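Local coordinates for protein DsvD (Desulfovibrio vulgaris, PDB 1UCR) that may play an essential role in dissimilatory sulfite reduction and, through its winged-helix motif, possibly interacts with DNA, at residues P32-K35 and Q36-K40. Sequence-based numbering, arbitrary orientation.
Sequences PDMK and QREVK. With SO4 (sulfate ion), chain E.
Lys35 and Arg37 both start out with CG beside the backbone N (chi1 -69° and -73°), and a bend at chi3 of Arg37 (-81°) then carries its guanidinium out past the N-terminal end of the helix, where it grips a sulfate ion. Arginine suits this place by offering a pair of parallel donors: NE binds sulfate O1 at 2.9 Å and NH2 binds O4 at 2.7 Å, with the sulfur in the guanidinium plane at its edge. Two successive backbone amides complete this anion-binding helix N-terminus: Gln36 N reaches O2 at 2.8 Å, and Arg37 N joins NE on O1. The helix dipole probably adds to the attraction. Long, exposed Lys35 passes near the ion with its aliphatic part and crosses Arg37 at a slant, its CE 3.5 Å from Arg37 NH2; the nearby anion probably offsets their like charge. The ion likely came from the crystallisation liquor, but could mimic a DNA phosphate, since the third helix of winged-helix folds, here 36-48, is commonly the recognition helix.

Lys35 is the N-cap residue, and its carbonyl O accepts the first helical bond, from Val39 N at 3.0 Å, with a weak second one from Glu38 N. Flexible, unbranched Met34 bends at chi3 to lay CE against Glu38 CG (3.6 Å) and Val39 CG2 (3.7 Å). Glu38 bends at chi2, leading its carboxylate away; an acid in the first turn probably suits the positive helix end. Branched, buried Val39 also packs on Phe24, Phe27 and Thr28, joining this loop-to-helix junction to helix 24-30, while Lys40 hydrogen-bonds Tyr63 on strand 60-65.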
ATOM      1  N   PRO B  32     -21.720   3.431   6.583  1.00 11.29           N
ATOM      2  CA  PRO B  32     -22.979   2.796   6.946  1.00 15.17           C
ATOM      3  C   PRO B  32     -24.022   2.854   5.829  1.00 16.78           C
ATOM      4  O   PRO B  32     -24.979   2.106   5.976  1.00 25.54           O
ATOM      5  CB  PRO B  32     -23.463   3.683   8.093  1.00 21.25           C
ATOM      6  CG  PRO B  32     -22.825   5.021   7.851  1.00 19.54           C
ATOM      7  CD  PRO B  32     -21.434   4.660   7.328  1.00 12.92           C
ATOM      8  N   ASP B  33     -23.822   3.693   4.814  1.00 17.55           N
ATOM      9  CA  ASP B  33     -24.791   3.811   3.725  1.00 22.68           C
ATOM     10  C   ASP B  33     -24.596   2.658   2.735  1.00 18.52           C
ATOM     11  O   ASP B  33     -25.444   2.394   1.880  1.00 22.61           O
ATOM     12  CB  ASP B  33     -24.676   5.124   2.968  1.00 27.18           C
ATOM     13  CG  ASP B  33     -25.154   6.416   3.573  1.00 31.99           C
ATOM     14  OD1 ASP B  33     -25.196   7.399   2.776  1.00 51.69           O
ATOM     15  OD2 ASP B  33     -25.512   6.534   4.742  1.00 34.04           O
ATOM     16  N   MET B  34     -23.451   1.996   2.813  1.00 18.86           N
ATOM     17  CA  MET B  34     -23.170   0.951   1.823  1.00 18.68           C
ATOM     18  C   MET B  34     -23.702  -0.379   2.299  1.00 15.57           C
ATOM     19  O   MET B  34     -23.697  -0.661   3.514  1.00 16.55           O
ATOM     20  CB  MET B  34     -21.658   0.855   1.702  1.00 19.18           C
ATOM     21  CG  MET B  34     -20.866   1.952   1.010  0.50 26.03           C
ATOM     22  SD  MET B  34     -19.092   1.604   0.709  0.50 26.48           S
ATOM     23  CE  MET B  34     -19.292   0.031  -0.144  0.50 36.52           C
ATOM     24  N   LYS B  35     -24.108  -1.275   1.403  1.00 17.13           N
ATOM     25  CA  LYS B  35     -24.437  -2.629   1.809  1.00 16.31           C
ATOM     26  C   LYS B  35     -23.189  -3.311   2.352  1.00 13.57           C
ATOM     27  O   LYS B  35     -22.104  -3.135   1.807  1.00 12.57           O
ATOM     28  CB  LYS B  35     -24.952  -3.424   0.609  1.00 18.84           C
ATOM     29  CG  LYS B  35     -26.328  -2.942   0.122  1.00 29.38           C
ATOM     30  CD  LYS B  35     -26.730  -3.759  -1.121  1.00 37.29           C
ATOM     31  CE  LYS B  35     -28.209  -4.023  -1.279  1.00 46.82           C
ATOM     32  NZ  LYS B  35     -28.438  -4.769  -2.559  1.00 57.85           N
ATOM     33  N   GLN B  36     -23.317  -4.109   3.396  1.00 14.49           N
ATOM     34  CA  GLN B  36     -22.143  -4.796   3.955  1.00 14.49           C
ATOM     35  C   GLN B  36     -21.504  -5.684   2.901  0.50 15.49           C
ATOM     36  O   GLN B  36     -20.269  -5.805   2.808  0.50 13.31           O
ATOM     37  CB  GLN B  36     -22.839  -5.712   4.961  0.50 21.87           C
ATOM     38  CG  GLN B  36     -21.791  -6.469   5.741  0.50 25.37           C
ATOM     39  CD  GLN B  36     -22.377  -7.242   6.891  0.50 25.86           C
ATOM     40  OE1 GLN B  36     -22.305  -6.811   8.053  0.50 28.61           O
ATOM     41  NE2 GLN B  36     -22.925  -8.376   6.526  0.50 21.74           N
ATOM     42  N   ARG B  37     -22.312  -6.346   2.023  1.00 12.28           N
ATOM     43  CA  ARG B  37     -21.753  -7.197   0.966  1.00 11.83           C
ATOM     44  C   ARG B  37     -20.882  -6.386   0.029  1.00 10.02           C
ATOM     45  O   ARG B  37     -19.846  -6.856  -0.486  1.00 10.75           O
ATOM     46  CB  ARG B  37     -22.883  -7.881   0.127  1.00 14.90           C
ATOM     47  CG  ARG B  37     -23.617  -8.992   0.822  1.00 17.51           C
ATOM     48  CD  ARG B  37     -24.873  -9.415   0.059  1.00 22.91           C
ATOM     49  NE  ARG B  37     -25.878  -8.411   0.436  1.00 26.88           N
ATOM     50  CZ  ARG B  37     -26.935  -8.077  -0.277  1.00 36.15           C
ATOM     51  NH1 ARG B  37     -27.063  -8.737  -1.420  1.00 50.19           N
ATOM     52  NH2 ARG B  37     -27.719  -7.149   0.223  1.00 46.10           N
ATOM     53  N   GLU B  38     -21.322  -5.135  -0.251  1.00 10.72           N
ATOM     54  CA  GLU B  38     -20.530  -4.295  -1.164  1.00 11.38           C
ATOM     55  C   GLU B  38     -19.235  -3.856  -0.472  1.00  9.71           C
ATOM     56  O   GLU B  38     -18.190  -3.773  -1.133  1.00 10.58           O
ATOM     57  CB  GLU B  38     -21.382  -3.105  -1.606  1.00 13.96           C
ATOM     58  CG  GLU B  38     -20.649  -2.193  -2.575  1.00 15.93           C
ATOM     59  CD  GLU B  38     -20.272  -2.804  -3.908  1.00 22.56           C
ATOM     60  OE1 GLU B  38     -19.581  -2.069  -4.677  1.00 25.21           O
ATOM     61  OE2 GLU B  38     -20.632  -3.958  -4.262  1.00 30.14           O
ATOM     62  N   VAL B  39     -19.250  -3.582   0.831  1.00  9.68           N
ATOM     63  CA  VAL B  39     -17.997  -3.269   1.532  1.00  9.10           C
ATOM     64  C   VAL B  39     -17.042  -4.440   1.406  1.00  8.95           C
ATOM     65  O   VAL B  39     -15.855  -4.291   1.128  1.00  9.27           O
ATOM     66  CB  VAL B  39     -18.264  -2.869   3.001  1.00  9.64           C
ATOM     67  CG1 VAL B  39     -16.937  -2.582   3.708  1.00 11.53           C
ATOM     68  CG2 VAL B  39     -19.196  -1.669   3.090  1.00 10.86           C
ATOM     69  N   LYS B  40     -17.556  -5.668   1.597  1.00  8.74           N
ATOM     70  CA  LYS B  40     -16.689  -6.836   1.440  1.00  8.91           C
ATOM     71  C   LYS B  40     -16.139  -6.905   0.031  1.00  8.78           C
ATOM     72  O   LYS B  40     -14.956  -7.169  -0.156  1.00  9.32           O
ATOM     73  CB  LYS B  40     -17.470  -8.117   1.788  1.00  8.65           C
ATOM     74  CG  LYS B  40     -16.619  -9.388   1.608  1.00  8.93           C
ATOM     75  CD  LYS B  40     -15.410  -9.588   2.519  1.00  9.41           C
ATOM     76  CE  LYS B  40     -15.825  -9.798   3.997  1.00  9.93           C
ATOM     77  NZ  LYS B  40     -14.562 -10.155   4.807  1.00  8.66           N
TER
HETATM   78  S   SO4 E 201     -26.313  -6.138   3.450  1.00 25.73           S
HETATM   79  O1  SO4 E 201     -25.192  -6.663   2.674  1.00 23.31           O
HETATM   80  O2  SO4 E 201     -25.999  -4.786   4.013  1.00 28.90           O
HETATM   81  O3  SO4 E 201     -26.765  -7.071   4.511  1.00 39.07           O
HETATM   82  O4  SO4 E 201     -27.507  -5.930   2.572  1.00 35.13           O